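Local coordinates for RNA-binding protein RMD9, mitochondrial (Saccharomyces cerevisiae S288C, PDB 7A9X) that binds a dodecameric sequence element in the 3'-UTRs of yeast mitochondrial mRNAs and takes part in their processing or stability, at residues G281-T286 with M312-I317; E285-F290 with E301-K306. All coordinates share one frame; numbering follows the deposited sequence.

How the contacts relate
Following the chain, helix 281-292 comes first, then helix 297-308, then the loop holding 312-317 before helix 320-334. Contact 2 closes the inner turn, packing 285-290 against 301-306 across ten intervening residues; it forms the helical hairpin of a pentatricopeptide repeat. Contact 1 closes the wider loop, bringing 312-317 back to residues 281-286 of the first helix, so contact 2 nests inside contact 1, and the two share Glu285 and Thr286. They also touch: Tyr314 OH of contact 1 hydrogen-bonds His287 ND1 of contact 2. Together they tie helix 297-308 and the following loop to helix 281-292, whose N-terminal part meets the RNA.

Contact 1. Residues G281-T286 with M312-I317; sequences GYLIET and MPYKII. With nucleotides of chain B.
Leu283 lies over the face of the Tyr314 ring, where the loop leaving a pentatricopeptide-repeat hairpin folds back on its first helix. Leu283 CB stands 3.9 Å from the Tyr314 ring centroid and almost on the ring normal, a CH-pi contact, while its CD1 reaches Tyr314 CD2 at 3.7 Å. Met312 CB occupies the opposite face, so this flat ring is sandwiched between aliphatic groups. Tyr314 CG sits between its backbone N and carbonyl carbon (chi1 49°), and the ring projects toward the helix; its hydroxyl hydrogen-bonds His287. Branched Ile284 fits between loop and RNA: CG2 slides past Ile316 CG1 at 4.0 Å and CG1 packs on the carbonyl Lys315 O, while CD1 and CG2 both come near the ribose O2' of U5 of chain B, CD1 at 3.7 Å. Residues 281-286 thus sit between the loop and the RNA. Gly281, lacking a side chain, lets the U5 sugar come within 3.2 Å (O4' to Gly281 CA). Tyr282 OH lies beside phosphate oxygen OP1 of A3 of chain B, which is in the ring plane. One face of the Tyr282 ring is laid against the ribose of A4 of chain B, whose O2' stands 3.2 Å above the ring centre.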
loop_
_atom_site.group_PDB
_atom_site.type_symbol
_atom_site.label_atom_id
_atom_site.label_comp_id
_atom_site.label_asym_id
_atom_site.label_seq_id
_atom_site.Cartn_x
_atom_site.Cartn_y
_atom_site.Cartn_z
ATOM N N GLY A 281 -13.035 -10.974 -14.691
ATOM C CA GLY A 281 -12.560 -10.077 -13.649
ATOM C C GLY A 281 -13.564 -9.025 -13.219
ATOM O O GLY A 281 -13.449 -8.486 -12.112
ATOM N N TYR A 282 -14.542 -8.715 -14.071
ATOM C CA TYR A 282 -15.581 -7.764 -13.694
ATOM C C TYR A 282 -16.385 -8.264 -12.501
ATOM O O TYR A 282 -16.829 -7.463 -11.670
ATOM C CB TYR A 282 -16.499 -7.499 -14.887
ATOM C CG TYR A 282 -15.790 -6.975 -16.115
ATOM C CD1 TYR A 282 -15.417 -5.640 -16.207
ATOM C CD2 TYR A 282 -15.502 -7.809 -17.187
ATOM C CE1 TYR A 282 -14.774 -5.151 -17.327
ATOM C CE2 TYR A 282 -14.863 -7.328 -18.316
ATOM C CZ TYR A 282 -14.501 -5.997 -18.377
ATOM O OH TYR A 282 -13.863 -5.508 -19.494
ATOM N N LEU A 283 -16.577 -9.581 -12.398
ATOM C CA LEU A 283 -17.275 -10.150 -11.251
ATOM C C LEU A 283 -16.435 -10.078 -9.985
ATOM O O LEU A 283 -16.988 -10.054 -8.881
ATOM C CB LEU A 283 -17.666 -11.599 -11.543
ATOM C CG LEU A 283 -18.709 -11.790 -12.641
ATOM C CD1 LEU A 283 -18.837 -13.256 -13.009
ATOM C CD2 LEU A 283 -20.047 -11.233 -12.186
ATOM N N ILE A 284 -15.108 -10.046 -10.121
ATOM C CA ILE A 284 -14.249 -9.941 -8.946
ATOM C C ILE A 284 -14.346 -8.547 -8.341
ATOM O O ILE A 284 -14.516 -8.392 -7.126
ATOM C CB ILE A 284 -12.794 -10.288 -9.302
ATOM C CG1 ILE A 284 -12.700 -11.664 -9.955
ATOM C CG2 ILE A 284 -11.920 -10.253 -8.059
ATOM C CD1 ILE A 284 -11.283 -12.033 -10.313
ATOM N N GLU A 285 -14.227 -7.513 -9.180
ATOM C CA GLU A 285 -14.293 -6.139 -8.687
ATOM C C GLU A 285 -15.622 -5.865 -7.996
ATOM O O GLU A 285 -15.657 -5.306 -6.895
ATOM C CB GLU A 285 -14.084 -5.148 -9.833
ATOM C CG GLU A 285 -12.677 -5.090 -10.385
ATOM C CD GLU A 285 -12.409 -3.794 -11.122
ATOM O OE1 GLU A 285 -11.901 -2.844 -10.489
ATOM O OE2 GLU A 285 -12.723 -3.720 -12.330
ATOM N N THR A 286 -16.732 -6.254 -8.629
ATOM C CA THR A 286 -18.039 -5.990 -8.037
ATOM C C THR A 286 -18.230 -6.781 -6.750
ATOM O O THR A 286 -18.661 -6.222 -5.735
ATOM C CB THR A 286 -19.152 -6.305 -9.039
ATOM O OG1 THR A 286 -18.947 -7.610 -9.588
ATOM C CG2 THR A 286 -19.155 -5.280 -10.157
ATOM N N MET A 312 -18.726 -19.292 -5.091
ATOM C CA MET A 312 -19.004 -18.667 -6.373
ATOM C C MET A 312 -18.480 -19.520 -7.521
ATOM O O MET A 312 -17.495 -20.247 -7.363
ATOM C CB MET A 312 -18.373 -17.279 -6.432
ATOM C CG MET A 312 -18.839 -16.378 -5.310
ATOM S SD MET A 312 -20.632 -16.445 -5.141
ATOM C CE MET A 312 -21.081 -14.803 -5.689
ATOM N N PRO A 313 -19.133 -19.460 -8.686
ATOM C CA PRO A 313 -18.649 -20.222 -9.846
ATOM C C PRO A 313 -17.390 -19.656 -10.482
ATOM O O PRO A 313 -16.857 -20.275 -11.410
ATOM C CB PRO A 313 -19.835 -20.157 -10.822
ATOM C CG PRO A 313 -20.552 -18.906 -10.451
ATOM C CD PRO A 313 -20.417 -18.790 -8.960
ATOM N N TYR A 314 -16.896 -18.510 -10.021
ATOM C CA TYR A 314 -15.677 -17.909 -10.539
ATOM C C TYR A 314 -14.628 -17.837 -9.440
ATOM O O TYR A 314 -14.957 -17.778 -8.250
ATOM C CB TYR A 314 -15.942 -16.502 -11.095
ATOM C CG TYR A 314 -16.720 -15.613 -10.148
ATOM C CD1 TYR A 314 -16.072 -14.867 -9.169
ATOM C CD2 TYR A 314 -18.102 -15.524 -10.230
ATOM C CE1 TYR A 314 -16.781 -14.059 -8.302
ATOM C CE2 TYR A 314 -18.818 -14.719 -9.367
ATOM C CZ TYR A 314 -18.154 -13.990 -8.407
ATOM O OH TYR A 314 -18.870 -13.189 -7.550
ATOM N N LYS A 315 -13.363 -17.842 -9.848
ATOM C CA LYS A 315 -12.274 -17.628 -8.907
ATOM C C LYS A 315 -12.326 -16.205 -8.367
ATOM O O LYS A 315 -12.778 -15.276 -9.041
ATOM C CB LYS A 315 -10.922 -17.871 -9.575
ATOM C CG LYS A 315 -10.784 -19.219 -10.248
ATOM C CD LYS A 315 -9.769 -19.136 -11.368
ATOM C CE LYS A 315 -8.381 -18.805 -10.846
ATOM N NZ LYS A 315 -7.689 -20.018 -10.339
ATOM N N ILE A 316 -11.858 -16.038 -7.135
ATOM C CA ILE A 316 -11.817 -14.717 -6.525
ATOM C C ILE A 316 -10.762 -14.727 -5.430
ATOM O O ILE A 316 -10.663 -15.676 -4.647
ATOM C CB ILE A 316 -13.209 -14.298 -5.993
ATOM C CG1 ILE A 316 -13.137 -12.913 -5.347
ATOM C CG2 ILE A 316 -13.756 -15.344 -5.030
ATOM C CD1 ILE A 316 -14.466 -12.191 -5.316
ATOM N N ILE A 317 -9.966 -13.677 -5.400
ATOM C CA ILE A 317 -8.975 -13.476 -4.353
ATOM C C ILE A 317 -9.644 -12.771 -3.185
ATOM O O ILE A 317 -10.561 -11.960 -3.360
ATOM C CB ILE A 317 -7.771 -12.670 -4.883
ATOM C CG1 ILE A 317 -8.219 -11.272 -5.323
ATOM C CG2 ILE A 317 -7.114 -13.403 -6.041
ATOM C CD1 ILE A 317 -7.088 -10.371 -5.771
ATOM P P A B 4 -8.002 -6.095 -20.702
ATOM O OP1 A B 4 -8.232 -4.797 -21.386
ATOM O OP2 A B 4 -6.637 -6.453 -20.246
ATOM O "O5'" A B 4 -8.942 -6.192 -19.417
ATOM C "C5'" A B 4 -10.345 -5.990 -19.506
ATOM C "C4'" A B 4 -11.084 -6.806 -18.473
ATOM O "O4'" A B 4 -11.056 -8.211 -18.841
ATOM C "C3'" A B 4 -10.510 -6.780 -17.064
ATOM O "O3'" A B 4 -10.888 -5.630 -16.329
ATOM C "C2'" A B 4 -11.032 -8.084 -16.472
ATOM O "O2'" A B 4 -12.391 -7.954 -16.086
ATOM C "C1'" A B 4 -10.954 -9.013 -17.683
ATOM N N9 A B 4 -9.664 -9.723 -17.723
ATOM C C8 A B 4 -8.620 -9.525 -18.593
ATOM N N7 A B 4 -7.591 -10.305 -18.363
ATOM C C5 A B 4 -7.982 -11.061 -17.266
ATOM C C6 A B 4 -7.336 -12.074 -16.534
ATOM N N6 A B 4 -6.108 -12.519 -16.808
ATOM N N1 A B 4 -8.004 -12.625 -15.497
ATOM C C2 A B 4 -9.238 -12.182 -15.219
ATOM N N3 A B 4 -9.951 -11.238 -15.833
ATOM C C4 A B 4 -9.257 -10.712 -16.859
ATOM P P U B 5 -9.825 -4.891 -15.375
ATOM O OP1 U B 5 -10.493 -3.736 -14.725
ATOM O OP2 U B 5 -8.578 -4.681 -16.150
ATOM O "O5'" U B 5 -9.526 -5.951 -14.228
ATOM C "C5'" U B 5 -10.563 -6.413 -13.378
ATOM C "C4'" U B 5 -10.064 -7.494 -12.457
ATOM O "O4'" U B 5 -9.698 -8.666 -13.234
ATOM C "C3'" U B 5 -8.798 -7.158 -11.688
ATOM O "O3'" U B 5 -9.029 -6.355 -10.547
ATOM C "C2'" U B 5 -8.224 -8.531 -11.376
ATOM O "O2'" U B 5 -8.911 -9.132 -10.292
ATOM C "C1'" U B 5 -8.572 -9.294 -12.655
ATOM N N1 U B 5 -7.452 -9.258 -13.622
ATOM C C2 U B 5 -6.439 -10.173 -13.415
ATOM O O2 U B 5 -6.463 -10.984 -12.504
ATOM N N3 U B 5 -5.406 -10.110 -14.316
ATOM C C4 U B 5 -5.286 -9.235 -15.376
ATOM O O4 U B 5 -4.292 -9.303 -16.099
ATOM C C5 U B 5 -6.371 -8.313 -15.523
ATOM C C6 U B 5 -7.392 -8.352 -14.658
ATOM P P A B 3 -13.527 -6.420 -22.925
ATOM O OP1 A B 3 -13.861 -6.857 -21.544
ATOM O OP2 A B 3 -13.789 -5.018 -23.339
ATOM O "O5'" A B 3 -11.981 -6.714 -23.163
ATOM C "C5'" A B 3 -11.425 -7.984 -22.868
ATOM C "C4'" A B 3 -10.020 -8.094 -23.398
ATOM O "O4'" A B 3 -10.036 -7.966 -24.842
ATOM C "C3'" A B 3 -9.056 -7.011 -22.937
ATOM O "O3'" A B 3 -8.513 -7.284 -21.655
ATOM C "C2'" A B 3 -8.019 -6.985 -24.054
ATOM O "O2'" A B 3 -7.084 -8.044 -23.898
ATOM C "C1'" A B 3 -8.884 -7.282 -25.282
ATOM N N9 A B 3 -9.308 -6.055 -25.980
ATOM C C8 A B 3 -10.443 -5.312 -25.764
ATOM N N7 A B 3 -10.549 -4.267 -26.548
ATOM C C5 A B 3 -9.407 -4.326 -27.335
ATOM C C6 A B 3 -8.924 -3.502 -28.367
ATOM N N6 A B 3 -9.558 -2.412 -28.802
ATOM N N1 A B 3 -7.750 -3.841 -28.946
ATOM C C2 A B 3 -7.112 -4.934 -28.511
ATOM N N3 A B 3 -7.465 -5.787 -27.551
ATOM C C4 A B 3 -8.633 -5.421 -26.996
#

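Contact 2. Residues E285-F290 with E301-K306; sequences ETHLSF and ESFFDK. With nucleotides of chain B.
His287 NE2 donates a hydrogen bond to the backbone carbonyl Phe303 O, 2.8 Å away and nearly straight at 167°, pinning together the two helices of a pentatricopeptide-repeat hairpin. The acceptor lies in the imidazole plane, although the donor is tilted from the plane of the carbonyl. His287 CG is anti to its backbone N (chi1 -170°), which swings the ring across to the second helix. With ND1 held by Tyr314, both ring nitrogens are engaged and the rotation of the imidazole is fixed; this pattern would suit a neutral ring with its proton on NE2.

Phe303 serves as the wedge between the helices, and its flat ring can meet two neighbours in different ways. Its edge points at the face of His287, a T-shaped pair with CD2 over the imidazole centre and 3.5 Å from His287 NE2. Its own face is laid against Phe290 in an offset stack, the planes almost parallel and the centroids 4.3 Å apart, while Phe290 CB also rests over that face. Phe290 also meets Phe268 of helix 261-270 edge-to-face, carrying the packing of this aromatic cluster into the preceding helix. Lys306 contributes aliphatic carbon at the imidazole's rim: its CB lies near the ring plane, 3.8 Å from His287 CE1.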
loop_
_atom_site.group_PDB
_atom_site.type_symbol
_atom_site.label_atom_id
_atom_site.label_comp_id
_atom_site.label_asym_id
_atom_site.label_seq_id
_atom_site.Cartn_x
_atom_site.Cartn_y
_atom_site.Cartn_z
ATOM N N GLU A 285 -14.227 -7.513 -9.180
ATOM C CA GLU A 285 -14.293 -6.139 -8.687
ATOM C C GLU A 285 -15.622 -5.865 -7.996
ATOM O O GLU A 285 -15.657 -5.306 -6.895
ATOM C CB GLU A 285 -14.084 -5.148 -9.833
ATOM C CG GLU A 285 -12.677 -5.090 -10.385
ATOM C CD GLU A 285 -12.409 -3.794 -11.122
ATOM O OE1 GLU A 285 -11.901 -2.844 -10.489
ATOM O OE2 GLU A 285 -12.723 -3.720 -12.330
ATOM N N THR A 286 -16.732 -6.254 -8.629
ATOM C CA THR A 286 -18.039 -5.990 -8.037
ATOM C C THR A 286 -18.230 -6.781 -6.750
ATOM O O THR A 286 -18.661 -6.222 -5.735
ATOM C CB THR A 286 -19.152 -6.305 -9.039
ATOM O OG1 THR A 286 -18.947 -7.610 -9.588
ATOM C CG2 THR A 286 -19.155 -5.280 -10.157
ATOM N N HIS A 287 -17.902 -8.077 -6.768
ATOM C CA HIS A 287 -18.018 -8.893 -5.562
ATOM C C HIS A 287 -17.237 -8.275 -4.409
ATOM O O HIS A 287 -17.771 -8.098 -3.307
ATOM C CB HIS A 287 -17.535 -10.316 -5.845
ATOM C CG HIS A 287 -17.831 -11.292 -4.748
ATOM N ND1 HIS A 287 -18.470 -12.492 -4.976
ATOM C CD2 HIS A 287 -17.562 -11.256 -3.421
ATOM C CE1 HIS A 287 -18.591 -13.148 -3.836
ATOM N NE2 HIS A 287 -18.049 -12.420 -2.876
ATOM N N LEU A 288 -15.970 -7.925 -4.649
ATOM C CA LEU A 288 -15.173 -7.285 -3.607
ATOM C C LEU A 288 -15.762 -5.941 -3.196
ATOM O O LEU A 288 -15.631 -5.538 -2.035
ATOM C CB LEU A 288 -13.728 -7.108 -4.075
ATOM C CG LEU A 288 -12.918 -8.389 -4.284
ATOM C CD1 LEU A 288 -11.528 -8.060 -4.806
ATOM C CD2 LEU A 288 -12.834 -9.190 -2.995
ATOM N N SER A 289 -16.413 -5.237 -4.125
ATOM C CA SER A 289 -17.055 -3.975 -3.774
ATOM C C SER A 289 -18.180 -4.185 -2.765
ATOM O O SER A 289 -18.368 -3.366 -1.857
ATOM C CB SER A 289 -17.574 -3.281 -5.033
ATOM O OG SER A 289 -18.095 -2.000 -4.727
ATOM N N PHE A 290 -18.934 -5.284 -2.897
ATOM C CA PHE A 290 -19.971 -5.579 -1.912
ATOM C C PHE A 290 -19.380 -5.809 -0.529
ATOM O O PHE A 290 -20.037 -5.535 0.483
ATOM C CB PHE A 290 -20.788 -6.803 -2.332
ATOM C CG PHE A 290 -21.841 -6.515 -3.361
ATOM C CD1 PHE A 290 -23.024 -5.882 -3.006
ATOM C CD2 PHE A 290 -21.659 -6.896 -4.681
ATOM C CE1 PHE A 290 -24.001 -5.622 -3.953
ATOM C CE2 PHE A 290 -22.632 -6.638 -5.632
ATOM C CZ PHE A 290 -23.804 -6.001 -5.268
ATOM N N GLU A 301 -20.956 -9.112 4.781
ATOM C CA GLU A 301 -20.473 -10.368 5.344
ATOM C C GLU A 301 -20.951 -11.571 4.540
ATOM O O GLU A 301 -20.232 -12.573 4.447
ATOM C CB GLU A 301 -20.901 -10.501 6.807
ATOM C CG GLU A 301 -20.479 -11.813 7.451
ATOM C CD GLU A 301 -20.275 -11.692 8.944
ATOM O OE1 GLU A 301 -20.290 -10.556 9.461
ATOM O OE2 GLU A 301 -20.095 -12.736 9.602
ATOM N N SER A 302 -22.149 -11.499 3.955
ATOM C CA SER A 302 -22.622 -12.604 3.127
ATOM C C SER A 302 -21.701 -12.813 1.932
ATOM O O SER A 302 -21.299 -13.944 1.633
ATOM C CB SER A 302 -24.061 -12.351 2.678
ATOM O OG SER A 302 -24.178 -11.119 1.994
ATOM N N PHE A 303 -21.336 -11.725 1.247
ATOM C CA PHE A 303 -20.387 -11.834 0.147
ATOM C C PHE A 303 -19.008 -12.260 0.634
ATOM O O PHE A 303 -18.279 -12.943 -0.096
ATOM C CB PHE A 303 -20.302 -10.508 -0.607
ATOM C CG PHE A 303 -21.335 -10.363 -1.686
ATOM C CD1 PHE A 303 -22.623 -9.949 -1.382
ATOM C CD2 PHE A 303 -21.019 -10.650 -3.003
ATOM C CE1 PHE A 303 -23.576 -9.820 -2.374
ATOM C CE2 PHE A 303 -21.966 -10.525 -4.001
ATOM C CZ PHE A 303 -23.247 -10.108 -3.687
ATOM N N PHE A 304 -18.637 -11.871 1.855
ATOM C CA PHE A 304 -17.370 -12.322 2.421
ATOM C C PHE A 304 -17.384 -13.826 2.661
ATOM O O PHE A 304 -16.382 -14.509 2.415
ATOM C CB PHE A 304 -17.080 -11.566 3.719
ATOM C CG PHE A 304 -15.878 -12.075 4.467
ATOM C CD1 PHE A 304 -14.604 -11.648 4.131
ATOM C CD2 PHE A 304 -16.026 -12.972 5.517
ATOM C CE1 PHE A 304 -13.499 -12.111 4.820
ATOM C CE2 PHE A 304 -14.926 -13.439 6.209
ATOM C CZ PHE A 304 -13.660 -13.008 5.861
ATOM N N ASP A 305 -18.510 -14.359 3.142
ATOM C CA ASP A 305 -18.621 -15.799 3.342
ATOM C C ASP A 305 -18.626 -16.548 2.017
ATOM O O ASP A 305 -18.163 -17.692 1.951
ATOM C CB ASP A 305 -19.884 -16.129 4.139
ATOM C CG ASP A 305 -19.883 -15.504 5.522
ATOM O OD1 ASP A 305 -18.791 -15.354 6.110
ATOM O OD2 ASP A 305 -20.976 -15.164 6.022
ATOM N N LYS A 306 -19.145 -15.924 0.955
ATOM C CA LYS A 306 -19.144 -16.561 -0.356
ATOM C C LYS A 306 -17.732 -16.824 -0.863
ATOM O O LYS A 306 -17.527 -17.766 -1.636
ATOM C CB LYS A 306 -19.924 -15.702 -1.354
ATOM C CG LYS A 306 -21.416 -15.647 -1.063
ATOM C CD LYS A 306 -22.177 -14.837 -2.099
ATOM C CE LYS A 306 -23.678 -14.930 -1.856
ATOM N NZ LYS A 306 -24.464 -14.207 -2.892
ATOM P P U B 5 -9.825 -4.891 -15.375
ATOM O OP1 U B 5 -10.493 -3.736 -14.725
ATOM O OP2 U B 5 -8.578 -4.681 -16.150
ATOM O "O5'" U B 5 -9.526 -5.951 -14.228
ATOM C "C5'" U B 5 -10.563 -6.413 -13.378
ATOM C "C4'" U B 5 -10.064 -7.494 -12.457
ATOM O "O4'" U B 5 -9.698 -8.666 -13.234
ATOM C "C3'" U B 5 -8.798 -7.158 -11.688
ATOM O "O3'" U B 5 -9.029 -6.355 -10.547
ATOM C "C2'" U B 5 -8.224 -8.531 -11.376
ATOM O "O2'" U B 5 -8.911 -9.132 -10.292
ATOM C "C1'" U B 5 -8.572 -9.294 -12.655
ATOM N N1 U B 5 -7.452 -9.258 -13.622
ATOM C C2 U B 5 -6.439 -10.173 -13.415
ATOM O O2 U B 5 -6.463 -10.984 -12.504
ATOM N N3 U B 5 -5.406 -10.110 -14.316
ATOM C C4 U B 5 -5.286 -9.235 -15.376
ATOM O O4 U B 5 -4.292 -9.303 -16.099
ATOM C C5 U B 5 -6.371 -8.313 -15.523
ATOM C C6 U B 5 -7.392 -8.352 -14.658
#